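Local atomic coordinates of iota-carrageenase (Alteromonas sp., PDB entry 1H80), a protein that hydrolyses the beta-1,4 linkages of iota-carrageenan, a sulfated galactan of red algal cell walls, inside the chain and with inversion of anomeric configuration. Residues D37-L42 / K87-G92; D23-F28 / G63-L68; V249-H254 / V261-V266. All blocks are in the same frame, centred on the assembly; numbering follows the deposited sequence.

Contact 1 (D37-L42 / K87-G92). With CA (calcium ion), chain D.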
ATOM      1  N   ASP A  37      -6.465 -15.310  23.047  1.00 19.56           N
ATOM      2  CA  ASP A  37      -6.127 -13.900  22.854  1.00 18.52           C
ATOM      3  C   ASP A  37      -5.033 -13.404  23.802  1.00 17.71           C
ATOM      4  O   ASP A  37      -5.075 -13.647  25.007  1.00 17.95           O
ATOM      5  CB  ASP A  37      -7.404 -13.066  23.020  1.00 19.16           C
ATOM      6  CG  ASP A  37      -7.177 -11.582  22.823  1.00 21.54           C
ATOM      7  OD1 ASP A  37      -6.382 -11.201  21.943  1.00 18.92           O
ATOM      8  OD2 ASP A  37      -7.821 -10.791  23.546  1.00 22.92           O
ATOM      9  N   ASP A  38      -4.056 -12.700  23.239  1.00 16.50           N
ATOM     10  CA  ASP A  38      -2.938 -12.171  24.012  1.00 16.06           C
ATOM     11  C   ASP A  38      -2.915 -10.647  23.997  1.00 15.60           C
ATOM     12  O   ASP A  38      -1.947 -10.025  24.440  1.00 14.52           O
ATOM     13  CB  ASP A  38      -1.630 -12.707  23.430  1.00 16.06           C
ATOM     14  CG  ASP A  38      -1.584 -14.217  23.422  1.00 17.27           C
ATOM     15  OD1 ASP A  38      -1.557 -14.804  24.521  1.00 17.38           O
ATOM     16  OD2 ASP A  38      -1.589 -14.815  22.327  1.00 15.35           O
ATOM     17  N   SER A  39      -3.992 -10.051  23.500  1.00 15.26           N
ATOM     18  CA  SER A  39      -4.084  -8.600  23.395  1.00 15.06           C
ATOM     19  C   SER A  39      -3.912  -7.835  24.700  1.00 15.01           C
ATOM     20  O   SER A  39      -3.184  -6.844  24.747  1.00 14.63           O
ATOM     21  CB  SER A  39      -5.419  -8.208  22.755  1.00 14.59           C
ATOM     22  OG  SER A  39      -5.531  -8.746  21.449  1.00 15.58           O
ATOM     23  N   ASN A  40      -4.588  -8.274  25.757  1.00 14.71           N
ATOM     24  CA  ASN A  40      -4.480  -7.576  27.028  1.00 15.28           C
ATOM     25  C   ASN A  40      -3.053  -7.600  27.560  1.00 13.93           C
ATOM     26  O   ASN A  40      -2.567  -6.598  28.075  1.00 13.99           O
ATOM     27  CB  ASN A  40      -5.436  -8.180  28.060  1.00 17.26           C
ATOM     28  CG  ASN A  40      -5.338  -7.496  29.412  1.00 20.08           C
ATOM     29  OD1 ASN A  40      -4.800  -8.057  30.366  1.00 22.07           O
ATOM     30  ND2 ASN A  40      -5.845  -6.271  29.494  1.00 21.15           N
ATOM     31  N   ALA A  41      -2.386  -8.742  27.426  1.00 14.06           N
ATOM     32  CA  ALA A  41      -1.010  -8.870  27.896  1.00 13.44           C
ATOM     33  C   ALA A  41      -0.142  -7.847  27.174  1.00 13.24           C
ATOM     34  O   ALA A  41       0.638  -7.126  27.798  1.00 13.05           O
ATOM     35  CB  ALA A  41      -0.493 -10.276  27.630  1.00 14.97           C
ATOM     36  N   LEU A  42      -0.285  -7.785  25.855  1.00 12.75           N
ATOM     37  CA  LEU A  42       0.499  -6.844  25.068  1.00 12.74           C
ATOM     38  C   LEU A  42       0.146  -5.403  25.408  1.00 12.22           C
ATOM     39  O   LEU A  42       1.032  -4.556  25.527  1.00 12.37           O
ATOM     40  CB  LEU A  42       0.299  -7.096  23.569  1.00 11.76           C
ATOM     41  CG  LEU A  42       1.038  -6.137  22.627  1.00 13.15           C
ATOM     42  CD1 LEU A  42       2.527  -6.103  22.964  1.00 13.62           C
ATOM     43  CD2 LEU A  42       0.826  -6.583  21.192  1.00 13.63           C
ATOM     44  N   LYS A  87      -1.121 -13.804  14.813  1.00 14.65           N
ATOM     45  CA  LYS A  87      -2.394 -13.983  14.126  1.00 15.28           C
ATOM     46  C   LYS A  87      -3.423 -13.034  14.715  1.00 15.55           C
ATOM     47  O   LYS A  87      -3.335 -12.650  15.877  1.00 15.30           O
ATOM     48  CB  LYS A  87      -2.888 -15.423  14.289  1.00 16.36           C
ATOM     49  CG  LYS A  87      -1.968 -16.477  13.705  1.00 17.98           C
ATOM     50  CD  LYS A  87      -2.554 -17.863  13.909  1.00 19.83           C
ATOM     51  CE  LYS A  87      -1.734 -18.921  13.203  1.00 22.28           C
ATOM     52  NZ  LYS A  87      -2.396 -20.251  13.291  1.00 23.54           N
ATOM     53  N   PRO A  88      -4.421 -12.635  13.914  1.00 15.32           N
ATOM     54  CA  PRO A  88      -5.446 -11.724  14.424  1.00 16.09           C
ATOM     55  C   PRO A  88      -6.469 -12.449  15.292  1.00 17.03           C
ATOM     56  O   PRO A  88      -6.980 -13.506  14.915  1.00 18.32           O
ATOM     57  CB  PRO A  88      -6.065 -11.159  13.153  1.00 16.30           C
ATOM     58  CG  PRO A  88      -5.973 -12.314  12.206  1.00 16.51           C
ATOM     59  CD  PRO A  88      -4.577 -12.852  12.464  1.00 16.46           C
ATOM     60  N   THR A  89      -6.754 -11.882  16.457  1.00 17.56           N
ATOM     61  CA  THR A  89      -7.733 -12.471  17.356  1.00 19.07           C
ATOM     62  C   THR A  89      -9.089 -12.310  16.693  1.00 19.96           C
ATOM     63  O   THR A  89      -9.379 -11.266  16.113  1.00 19.99           O
ATOM     64  CB  THR A  89      -7.760 -11.746  18.702  1.00 19.04           C
ATOM     65  OG1 THR A  89      -6.449 -11.764  19.275  1.00 19.41           O
ATOM     66  CG2 THR A  89      -8.733 -12.430  19.655  1.00 18.93           C
ATOM     67  N   TRP A  90      -9.917 -13.345  16.775  1.00 21.29           N
ATOM     68  CA  TRP A  90     -11.238 -13.292  16.170  1.00 23.13           C
ATOM     69  C   TRP A  90     -12.163 -12.296  16.857  1.00 23.68           C
ATOM     70  O   TRP A  90     -12.280 -12.276  18.082  1.00 23.04           O
ATOM     71  CB  TRP A  90     -11.883 -14.680  16.188  1.00 24.90           C
ATOM     72  CG  TRP A  90     -13.325 -14.669  15.770  1.00 26.70           C
ATOM     73  CD1 TRP A  90     -14.398 -15.062  16.518  1.00 27.74           C
ATOM     74  CD2 TRP A  90     -13.853 -14.236  14.508  1.00 27.85           C
ATOM     75  NE1 TRP A  90     -15.561 -14.899  15.804  1.00 28.77           N
ATOM     76  CE2 TRP A  90     -15.256 -14.390  14.567  1.00 28.44           C
ATOM     77  CE3 TRP A  90     -13.279 -13.724  13.336  1.00 27.98           C
ATOM     78  CZ2 TRP A  90     -16.096 -14.062  13.497  1.00 29.01           C
ATOM     79  CZ3 TRP A  90     -14.114 -13.395  12.269  1.00 28.82           C
ATOM     80  CH2 TRP A  90     -15.509 -13.563  12.361  1.00 28.89           C
ATOM     81  N   ASN A  91     -12.809 -11.463  16.048  1.00 24.75           N
ATOM     82  CA  ASN A  91     -13.764 -10.475  16.535  1.00 26.62           C
ATOM     83  C   ASN A  91     -14.880 -10.469  15.499  1.00 27.47           C
ATOM     84  O   ASN A  91     -14.667 -10.072  14.353  1.00 27.33           O
ATOM     85  CB  ASN A  91     -13.131  -9.085  16.621  1.00 27.25           C
ATOM     86  CG  ASN A  91     -14.019  -8.087  17.342  1.00 29.02           C
ATOM     87  OD1 ASN A  91     -15.229  -8.041  17.116  1.00 29.38           O
ATOM     88  ND2 ASN A  91     -13.421  -7.279  18.211  1.00 30.06           N
ATOM     89  N   GLY A  92     -16.066 -10.917  15.897  1.00 29.10           N
ATOM     90  CA  GLY A  92     -17.176 -10.972  14.962  1.00 30.39           C
ATOM     91  C   GLY A  92     -18.076  -9.753  14.884  1.00 31.80           C
ATOM     92  O   GLY A  92     -19.202  -9.855  14.394  1.00 32.04           O
TER
HETATM   93 CA    CA D1493      -2.211 -16.815  23.483  1.00 16.65          CA
HETATM   94  O   HOH W   1      -3.183 -16.924  25.593  1.00 22.56           O
HETATM   95  O   HOH W   2      -1.758 -17.758  21.267  1.00 18.37           O

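Contact 2 (D23-F28 / G63-L68). With NA (sodium ion), chain I.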
ATOM      1  N   ASP A  23       9.747  -8.681  28.799  1.00 14.30           N
ATOM      2  CA  ASP A  23       9.446  -9.821  27.944  1.00 14.45           C
ATOM      3  C   ASP A  23       7.932 -10.005  28.049  1.00 14.61           C
ATOM      4  O   ASP A  23       7.382 -10.059  29.147  1.00 15.26           O
ATOM      5  CB  ASP A  23      10.186 -11.066  28.442  1.00 14.87           C
ATOM      6  CG  ASP A  23       9.919 -12.291  27.587  1.00 16.24           C
ATOM      7  OD1 ASP A  23       8.772 -12.787  27.592  0.50 14.40           O
ATOM      8  OD2 ASP A  23      10.860 -12.758  26.907  0.50 14.77           O
ATOM      9  N   LEU A  24       7.259 -10.078  26.908  1.00 14.43           N
ATOM     10  CA  LEU A  24       5.807 -10.206  26.885  1.00 14.00           C
ATOM     11  C   LEU A  24       5.277 -11.393  27.673  1.00 15.47           C
ATOM     12  O   LEU A  24       4.258 -11.289  28.361  1.00 16.02           O
ATOM     13  CB  LEU A  24       5.313 -10.304  25.441  1.00 14.65           C
ATOM     14  CG  LEU A  24       3.793 -10.417  25.310  1.00 13.48           C
ATOM     15  CD1 LEU A  24       3.130  -9.160  25.857  1.00 14.88           C
ATOM     16  CD2 LEU A  24       3.433 -10.622  23.853  1.00 13.96           C
ATOM     17  N   VAL A  25       5.964 -12.522  27.571  1.00 15.63           N
ATOM     18  CA  VAL A  25       5.530 -13.723  28.266  1.00 16.52           C
ATOM     19  C   VAL A  25       5.926 -13.747  29.737  1.00 17.20           C
ATOM     20  O   VAL A  25       5.081 -13.919  30.616  1.00 17.24           O
ATOM     21  CB  VAL A  25       6.091 -14.986  27.580  1.00 16.36           C
ATOM     22  CG1 VAL A  25       5.756 -16.223  28.405  1.00 17.05           C
ATOM     23  CG2 VAL A  25       5.504 -15.115  26.181  1.00 16.74           C
ATOM     24  N   ASP A  26       7.199 -13.534  30.023  1.00 17.92           N
ATOM     25  CA  ASP A  26       7.749 -13.634  31.382  1.00 18.37           C
ATOM     26  C   ASP A  26       7.225 -12.481  32.245  1.00 18.92           C
ATOM     27  O   ASP A  26       6.976 -12.706  33.462  1.00 19.13           O
ATOM     28  CB  ASP A  26       9.277 -13.572  31.333  1.00 18.92           C
ATOM     29  N   ASP A  27       7.116 -11.279  31.735  1.00 18.00           N
ATOM     30  CA  ASP A  27       6.705 -10.139  32.534  1.00 17.65           C
ATOM     31  C   ASP A  27       5.227  -9.790  32.479  1.00 18.10           C
ATOM     32  O   ASP A  27       4.705  -9.181  33.412  1.00 18.36           O
ATOM     33  CB  ASP A  27       7.532  -8.913  32.141  1.00 18.41           C
ATOM     34  CG  ASP A  27       9.006  -9.084  32.461  1.00 19.31           C
ATOM     35  OD1 ASP A  27       9.315  -9.426  33.621  1.00 20.44           O
ATOM     36  OD2 ASP A  27       9.855  -8.875  31.567  1.00 18.43           O
ATOM     37  N   PHE A  28       4.543 -10.174  31.406  1.00 17.46           N
ATOM     38  CA  PHE A  28       3.132  -9.836  31.298  1.00 17.51           C
ATOM     39  C   PHE A  28       2.164 -10.994  31.095  1.00 18.36           C
ATOM     40  O   PHE A  28       0.974 -10.789  30.866  1.00 18.75           O
ATOM     41  CB  PHE A  28       2.970  -8.756  30.230  1.00 17.61           C
ATOM     42  CG  PHE A  28       3.580  -7.449  30.636  1.00 17.02           C
ATOM     43  CD1 PHE A  28       2.880  -6.569  31.453  1.00 15.92           C
ATOM     44  CD2 PHE A  28       4.893  -7.139  30.287  1.00 17.30           C
ATOM     45  CE1 PHE A  28       3.473  -5.403  31.925  1.00 17.20           C
ATOM     46  CE2 PHE A  28       5.496  -5.974  30.755  1.00 17.06           C
ATOM     47  CZ  PHE A  28       4.787  -5.106  31.575  1.00 17.22           C
ATOM     48  N   GLY A  63       6.833 -17.936  19.620  1.00 15.20           N
ATOM     49  CA  GLY A  63       5.555 -18.525  19.957  1.00 15.92           C
ATOM     50  C   GLY A  63       4.508 -17.969  19.020  1.00 15.50           C
ATOM     51  O   GLY A  63       4.824 -17.183  18.122  1.00 14.70           O
ATOM     52  N   THR A  64       3.263 -18.382  19.217  1.00 14.91           N
ATOM     53  CA  THR A  64       2.166 -17.915  18.389  1.00 15.72           C
ATOM     54  C   THR A  64       1.256 -17.067  19.255  1.00 15.43           C
ATOM     55  O   THR A  64       0.778 -17.510  20.300  1.00 15.49           O
ATOM     56  CB  THR A  64       1.378 -19.095  17.798  1.00 16.66           C
ATOM     57  OG1 THR A  64       2.235 -19.842  16.925  1.00 18.29           O
ATOM     58  CG2 THR A  64       0.175 -18.591  17.012  1.00 17.81           C
ATOM     59  N   TYR A  65       1.017 -15.840  18.814  1.00 14.55           N
ATOM     60  CA  TYR A  65       0.192 -14.912  19.566  1.00 14.54           C
ATOM     61  C   TYR A  65      -0.991 -14.415  18.777  1.00 14.38           C
ATOM     62  O   TYR A  65      -0.937 -14.292  17.554  1.00 14.77           O
ATOM     63  CB  TYR A  65       1.029 -13.708  19.985  1.00 14.69           C
ATOM     64  CG  TYR A  65       2.258 -14.100  20.746  1.00 14.33           C
ATOM     65  CD1 TYR A  65       2.204 -14.308  22.123  1.00 15.10           C
ATOM     66  CD2 TYR A  65       3.466 -14.314  20.088  1.00 15.34           C
ATOM     67  CE1 TYR A  65       3.325 -14.723  22.825  1.00 15.61           C
ATOM     68  CE2 TYR A  65       4.592 -14.730  20.780  1.00 15.70           C
ATOM     69  CZ  TYR A  65       4.513 -14.933  22.147  1.00 15.94           C
ATOM     70  OH  TYR A  65       5.617 -15.357  22.840  1.00 16.92           O
ATOM     71  N   HIS A  66      -2.062 -14.122  19.500  1.00 14.54           N
ATOM     72  CA  HIS A  66      -3.270 -13.593  18.899  1.00 14.10           C
ATOM     73  C   HIS A  66      -3.476 -12.184  19.437  1.00 14.07           C
ATOM     74  O   HIS A  66      -3.640 -11.984  20.643  1.00 14.16           O
ATOM     75  CB  HIS A  66      -4.467 -14.482  19.237  1.00 15.44           C
ATOM     76  CG  HIS A  66      -4.444 -15.804  18.537  1.00 17.59           C
ATOM     77  ND1 HIS A  66      -3.608 -16.833  18.911  1.00 18.80           N
ATOM     78  CD2 HIS A  66      -5.120 -16.245  17.450  1.00 19.01           C
ATOM     79  CE1 HIS A  66      -3.770 -17.852  18.085  1.00 18.40           C
ATOM     80  NE2 HIS A  66      -4.682 -17.521  17.189  1.00 19.32           N
ATOM     81  N   PHE A  67      -3.437 -11.207  18.535  1.00 13.37           N
ATOM     82  CA  PHE A  67      -3.617  -9.810  18.906  1.00 13.78           C
ATOM     83  C   PHE A  67      -4.662  -9.159  18.017  1.00 14.18           C
ATOM     84  O   PHE A  67      -4.901  -9.604  16.896  1.00 15.35           O
ATOM     85  CB  PHE A  67      -2.331  -8.996  18.697  1.00 13.65           C
ATOM     86  CG  PHE A  67      -1.132  -9.510  19.433  1.00 13.80           C
ATOM     87  CD1 PHE A  67      -1.175  -9.743  20.803  1.00 14.11           C
ATOM     88  CD2 PHE A  67       0.073  -9.698  18.758  1.00 13.77           C
ATOM     89  CE1 PHE A  67      -0.034 -10.152  21.488  1.00 14.50           C
ATOM     90  CE2 PHE A  67       1.218 -10.106  19.435  1.00 13.96           C
ATOM     91  CZ  PHE A  67       1.165 -10.331  20.801  1.00 14.44           C
ATOM     92  N   LEU A  68      -5.258  -8.086  18.524  1.00 14.74           N
ATOM     93  CA  LEU A  68      -6.216  -7.306  17.757  1.00 14.55           C
ATOM     94  C   LEU A  68      -6.504  -5.995  18.471  1.00 14.77           C
ATOM     95  O   LEU A  68      -6.670  -5.964  19.693  1.00 14.94           O
ATOM     96  CB  LEU A  68      -7.527  -8.068  17.534  1.00 15.89           C
ATOM     97  CG  LEU A  68      -8.305  -7.542  16.321  1.00 17.15           C
ATOM     98  CD1 LEU A  68      -7.572  -7.932  15.041  1.00 17.28           C
ATOM     99  CD2 LEU A  68      -9.716  -8.118  16.307  1.00 18.00           C
TER
HETATM  100 NA    NA I1498      11.737  -9.671  32.816  1.00 27.37          NA
HETATM  101  O   HOH W   3      11.365  -9.053  35.152  1.00 25.10           O
HETATM  102  O   HOH W   4      10.970 -12.236  33.719  1.00 45.05           O
HETATM  103  O   HOH W   5      12.220  -7.431  32.711  1.00 23.35           O
HETATM  104  O   HOH W   6      12.835  -8.859  30.284  1.00 38.05           O

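Contact 3 (V249-H254 / V261-V266)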
ATOM      1  N   VAL A 249       4.914   0.155  -7.695  1.00 13.69           N
ATOM      2  CA  VAL A 249       4.693   1.520  -7.254  1.00 14.91           C
ATOM      3  C   VAL A 249       3.579   2.153  -8.064  1.00 15.41           C
ATOM      4  O   VAL A 249       3.567   2.068  -9.288  1.00 14.92           O
ATOM      5  CB  VAL A 249       5.967   2.358  -7.430  1.00 15.36           C
ATOM      6  CG1 VAL A 249       5.695   3.798  -7.028  1.00 16.97           C
ATOM      7  CG2 VAL A 249       7.095   1.772  -6.593  1.00 16.53           C
ATOM      8  N   MET A 250       2.641   2.792  -7.378  1.00 14.78           N
ATOM      9  CA  MET A 250       1.536   3.434  -8.068  1.00 15.17           C
ATOM     10  C   MET A 250       1.215   4.803  -7.494  1.00 14.97           C
ATOM     11  O   MET A 250       1.227   5.000  -6.279  1.00 15.19           O
ATOM     12  CB  MET A 250       0.299   2.535  -8.019  1.00 15.95           C
ATOM     13  CG  MET A 250      -0.950   3.163  -8.606  1.00 17.60           C
ATOM     14  SD  MET A 250      -1.915   4.006  -7.344  0.50 17.31           S
ATOM     15  CE  MET A 250      -3.303   2.870  -7.222  0.50 21.55           C
ATOM     16  N   PHE A 251       0.946   5.752  -8.387  1.00 14.41           N
ATOM     17  CA  PHE A 251       0.602   7.109  -7.992  1.00 14.58           C
ATOM     18  C   PHE A 251      -0.827   7.356  -8.450  1.00 15.42           C
ATOM     19  O   PHE A 251      -1.147   7.187  -9.627  1.00 16.10           O
ATOM     20  CB  PHE A 251       1.520   8.135  -8.661  1.00 14.29           C
ATOM     21  CG  PHE A 251       2.963   8.007  -8.273  1.00 13.66           C
ATOM     22  CD1 PHE A 251       3.802   7.117  -8.937  1.00 14.00           C
ATOM     23  CD2 PHE A 251       3.483   8.775  -7.237  1.00 14.36           C
ATOM     24  CE1 PHE A 251       5.139   6.993  -8.579  1.00 14.60           C
ATOM     25  CE2 PHE A 251       4.818   8.658  -6.869  1.00 14.70           C
ATOM     26  CZ  PHE A 251       5.648   7.767  -7.539  1.00 14.79           C
ATOM     27  N   GLY A 252      -1.684   7.740  -7.512  1.00 14.62           N
ATOM     28  CA  GLY A 252      -3.074   8.020  -7.827  1.00 15.95           C
ATOM     29  C   GLY A 252      -3.514   9.061  -6.821  1.00 16.04           C
ATOM     30  O   GLY A 252      -4.040   8.716  -5.768  1.00 15.89           O
ATOM     31  N   PRO A 253      -3.326  10.351  -7.130  1.00 16.38           N
ATOM     32  CA  PRO A 253      -3.700  11.432  -6.215  1.00 16.61           C
ATOM     33  C   PRO A 253      -5.183  11.700  -6.016  1.00 17.22           C
ATOM     34  O   PRO A 253      -5.565  12.367  -5.054  1.00 17.94           O
ATOM     35  CB  PRO A 253      -2.976  12.631  -6.808  1.00 16.65           C
ATOM     36  CG  PRO A 253      -3.118  12.380  -8.281  1.00 16.06           C
ATOM     37  CD  PRO A 253      -2.811  10.894  -8.403  1.00 16.53           C
ATOM     38  N   HIS A 254      -6.019  11.172  -6.903  1.00 18.04           N
ATOM     39  CA  HIS A 254      -7.451  11.411  -6.806  1.00 18.53           C
ATOM     40  C   HIS A 254      -7.697  12.919  -6.749  1.00 18.33           C
ATOM     41  O   HIS A 254      -7.414  13.623  -7.714  1.00 18.92           O
ATOM     42  CB  HIS A 254      -8.035  10.709  -5.576  1.00 19.99           C
ATOM     43  CG  HIS A 254      -8.207   9.233  -5.757  1.00 20.88           C
ATOM     44  ND1 HIS A 254      -9.445   8.633  -5.849  1.00 21.75           N
ATOM     45  CD2 HIS A 254      -7.297   8.240  -5.899  1.00 21.56           C
ATOM     46  CE1 HIS A 254      -9.290   7.335  -6.040  1.00 22.13           C
ATOM     47  NE2 HIS A 254      -7.995   7.071  -6.075  1.00 21.25           N
ATOM     48  N   VAL A 261       8.063  13.080  -4.346  1.00 14.16           N
ATOM     49  CA  VAL A 261       8.306  11.674  -4.068  1.00 13.63           C
ATOM     50  C   VAL A 261       9.475  11.204  -4.914  1.00 14.06           C
ATOM     51  O   VAL A 261       9.549  11.507  -6.103  1.00 14.90           O
ATOM     52  CB  VAL A 261       7.081  10.790  -4.433  1.00 13.26           C
ATOM     53  CG1 VAL A 261       7.386   9.322  -4.130  1.00 13.44           C
ATOM     54  CG2 VAL A 261       5.854  11.247  -3.665  1.00 12.65           C
ATOM     55  N   GLN A 262      10.401  10.483  -4.297  1.00 13.19           N
ATOM     56  CA  GLN A 262      11.528   9.939  -5.032  1.00 13.61           C
ATOM     57  C   GLN A 262      11.563   8.446  -4.785  1.00 14.46           C
ATOM     58  O   GLN A 262      11.527   7.995  -3.639  1.00 14.67           O
ATOM     59  CB  GLN A 262      12.853  10.549  -4.588  1.00 14.83           C
ATOM     60  CG  GLN A 262      14.037   9.873  -5.264  1.00 16.36           C
ATOM     61  CD  GLN A 262      15.358  10.491  -4.882  1.00 18.30           C
ATOM     62  OE1 GLN A 262      15.702  11.580  -5.344  1.00 19.72           O
ATOM     63  NE2 GLN A 262      16.107   9.804  -4.026  1.00 18.66           N
ATOM     64  N   VAL A 263      11.629   7.682  -5.866  1.00 13.95           N
ATOM     65  CA  VAL A 263      11.673   6.235  -5.765  1.00 14.47           C
ATOM     66  C   VAL A 263      12.876   5.722  -6.533  1.00 15.47           C
ATOM     67  O   VAL A 263      13.153   6.172  -7.646  1.00 15.68           O
ATOM     68  CB  VAL A 263      10.405   5.584  -6.361  1.00 15.15           C
ATOM     69  CG1 VAL A 263      10.443   4.084  -6.131  1.00 15.85           C
ATOM     70  CG2 VAL A 263       9.162   6.181  -5.731  1.00 14.45           C
ATOM     71  N   THR A 264      13.602   4.790  -5.932  1.00 14.73           N
ATOM     72  CA  THR A 264      14.760   4.204  -6.589  1.00 15.92           C
ATOM     73  C   THR A 264      14.676   2.691  -6.494  1.00 15.83           C
ATOM     74  O   THR A 264      14.207   2.147  -5.495  1.00 15.60           O
ATOM     75  CB  THR A 264      16.091   4.664  -5.947  1.00 16.88           C
ATOM     76  OG1 THR A 264      16.110   4.300  -4.559  1.00 19.23           O
ATOM     77  CG2 THR A 264      16.256   6.171  -6.082  1.00 18.18           C
ATOM     78  N   ASN A 265      15.109   2.022  -7.555  1.00 15.12           N
ATOM     79  CA  ASN A 265      15.134   0.567  -7.607  1.00 15.83           C
ATOM     80  C   ASN A 265      13.762  -0.078  -7.459  1.00 15.42           C
ATOM     81  O   ASN A 265      13.400  -0.580  -6.394  1.00 14.78           O
ATOM     82  CB  ASN A 265      16.090   0.034  -6.538  1.00 16.92           C
ATOM     83  CG  ASN A 265      16.302  -1.461  -6.637  1.00 19.23           C
ATOM     84  OD1 ASN A 265      15.913  -2.091  -7.622  1.00 21.84           O
ATOM     85  ND2 ASN A 265      16.928  -2.037  -5.618  1.00 20.87           N
ATOM     86  N   VAL A 266      13.004  -0.056  -8.546  1.00 14.62           N
ATOM     87  CA  VAL A 266      11.673  -0.643  -8.580  1.00 14.71           C
ATOM     88  C   VAL A 266      11.745  -1.855  -9.489  1.00 15.04           C
ATOM     89  O   VAL A 266      12.290  -1.780 -10.585  1.00 15.61           O
ATOM     90  CB  VAL A 266      10.645   0.353  -9.150  1.00 14.69           C
ATOM     91  CG1 VAL A 266       9.270  -0.296  -9.238  1.00 15.58           C
ATOM     92  CG2 VAL A 266      10.602   1.597  -8.285  1.00 15.45           C
TER

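Contact 1 (D37-L42 / K87-G92)
D37 and T89 meet through one hydrogen bond at the surface of the right-handed parallel beta-helix. T89 OG1 donates to D37 OD1 at 2.7 Å. The hydroxyl comes from above the carboxylate plane, 42° out of it. T89 CG2 lies against the same carboxylate, 3.6 Å from D37 CG, and the two side chains cross at about a right angle. D37 reaches this place because its CG stands anti to the backbone N (chi1 -179°).

Further out, S39 holds the acceptor still. S39 OG gives a 2.6 Å bond to D37 OD1 on the syn lone pair. S39 N also donates to D37 OD1, which closes an Asx turn at the start of helix 39-50. Three donors thus grip one oxygen and probably favour a charged D37. With an alanine at T89 the hydroxyl and methyl are gone, and D37 OD1 would probably lose its third donor and the carboxylate some of its cover.

The strand 64-71 lies beside both segments: D38 and T89 each make backbone hydrogen bonds to it, with H66 and F67 respectively. Next to D37, D38 points its carboxylate to a calcium ion. N31, D34 and S36 complete the protein part of that site, so neighbouring residues of the loop leading into the helix hold the metal (D38) and T89 (D37). D38 binds in bidentate fashion, with OD1 and OD2 both 2.4 Å from the calcium ion, and two waters fill further positions on the metal.

Contact 2 (D23-F28 / G63-L68)
L24 and V25 of the short, loosely hydrogen-bonded helix 24-28 reach across to the rings of Y65 and F67 on strand 64-67. The strand belongs to the parallel beta-helix near its N-terminal end, and the helix axis stays 12.7 Å from the strand axis. The gap is bridged by side chains from both segments, the aromatic ones reaching furthest.

The main bump is the methyl CD2 of L24. It meets F67 at the rim of the ring, near the ring plane, 3.8 Å from F67 CZ. L24 and F67 approach from opposite directions, methyl against ring edge. The same methyl also approaches Y65 obliquely, 4.2 Å from Y65 CE1, so it sits in the hollow between the two aromatic side chains. L24 can reach this hollow because its CG is anti to the backbone N (chi1 -179°).

V25 packs beside it, against Y65. Its CG2 lies at the edge of the Y65 ring, 3.4 Å from Y65 OH and 4.0 Å from Y65 CE1. V25 and Y65 cross at about a right angle. I60 packs on both L24 and Y65, and L42 of helix 39-50 packs on F67.

The helix is fixed at its start by D23, the N-cap residue. D26 N donates to D23 OD1 at 3.0 Å, nearly straight at 170°. D27 binds a sodium ion with both carboxylate oxygens, alongside four waters, and its OD2 also accepts from D23 N.

No hydrogen bond crosses between the two segments. The contact is carried by methyl groups against aromatic rings, so it rests on shape and exclusion of water. Y65 OH bonds to P61 O, so the hydroxyl has a polar partner even though V25 CG2 packs against it.

Contact 3 (V249-H254 / V261-V266)
F251 and V249 lean from strand 250-252 and the corner just before it toward three valines of strand 261-266. F251 can be followed outward. Its CB leaves the backbone toward the other strand, and CG stands anti to the carbonyl carbon, beside the backbone N (chi1 -63°). The ring reaches V261 through CE2, which lies 3.8 Å from V261 CG1 and 3.9 Å from V261 CB. Both valine atoms stand at the edge of the ring, near its plane, so V261 meets a rim and not a face. F251 and V261 approach from opposite directions. At the tip, F251 CZ is 4.1 Å from V261 CG1 and 4.3 Å from V263 CG2, the latter reaching the ring obliquely.

These residues line the interior of the parallel beta-helix. The chain turns a corner at V249, so strands on the two sides of the turn belong to different faces of the coil. Strand 250-252 pairs with 216-218 and 275-277, while strand 261-269 pairs with 231-243 and 351-359. The valines and F251 fill the space between these faces, and no hydrogen bond joins the two segments. F348 meets the F251 ring edge-to-face, and M217 packs on both V249 and F251.

V249 works nearer the corner. Its CG2, the branch beside the backbone N, touches two partners. It lies 3.9 Å from V266 CG2 and 4.1 Å from V263 CG1. The V249 and V266 side chains cross at about a right angle. V263 offers a different methyl to each neighbour: CG1 goes to V249 and CG2 to F251.

Overall arrangement
From the N terminus, the chain passes strand 20-23 and helix 24-28, then the loop and helix 39-50, and then strands 64-71 and 85-88. Contact 2 closes the first loop, from 23-28 to 63-68. Contact 1 opens inside that loop and closes beyond it, at 87-92, so the two cross. They touch directly through strand 64-71, where K87 N probably bonds to Y65 O. Together they tie both helices to neighbouring strands near the N-terminal end of the beta-helix. Contact 3 follows in series, closing a short loop between two faces of a later coil. Its centre lies about 34 Å from that of contact 1 and 36 Å from that of contact 2.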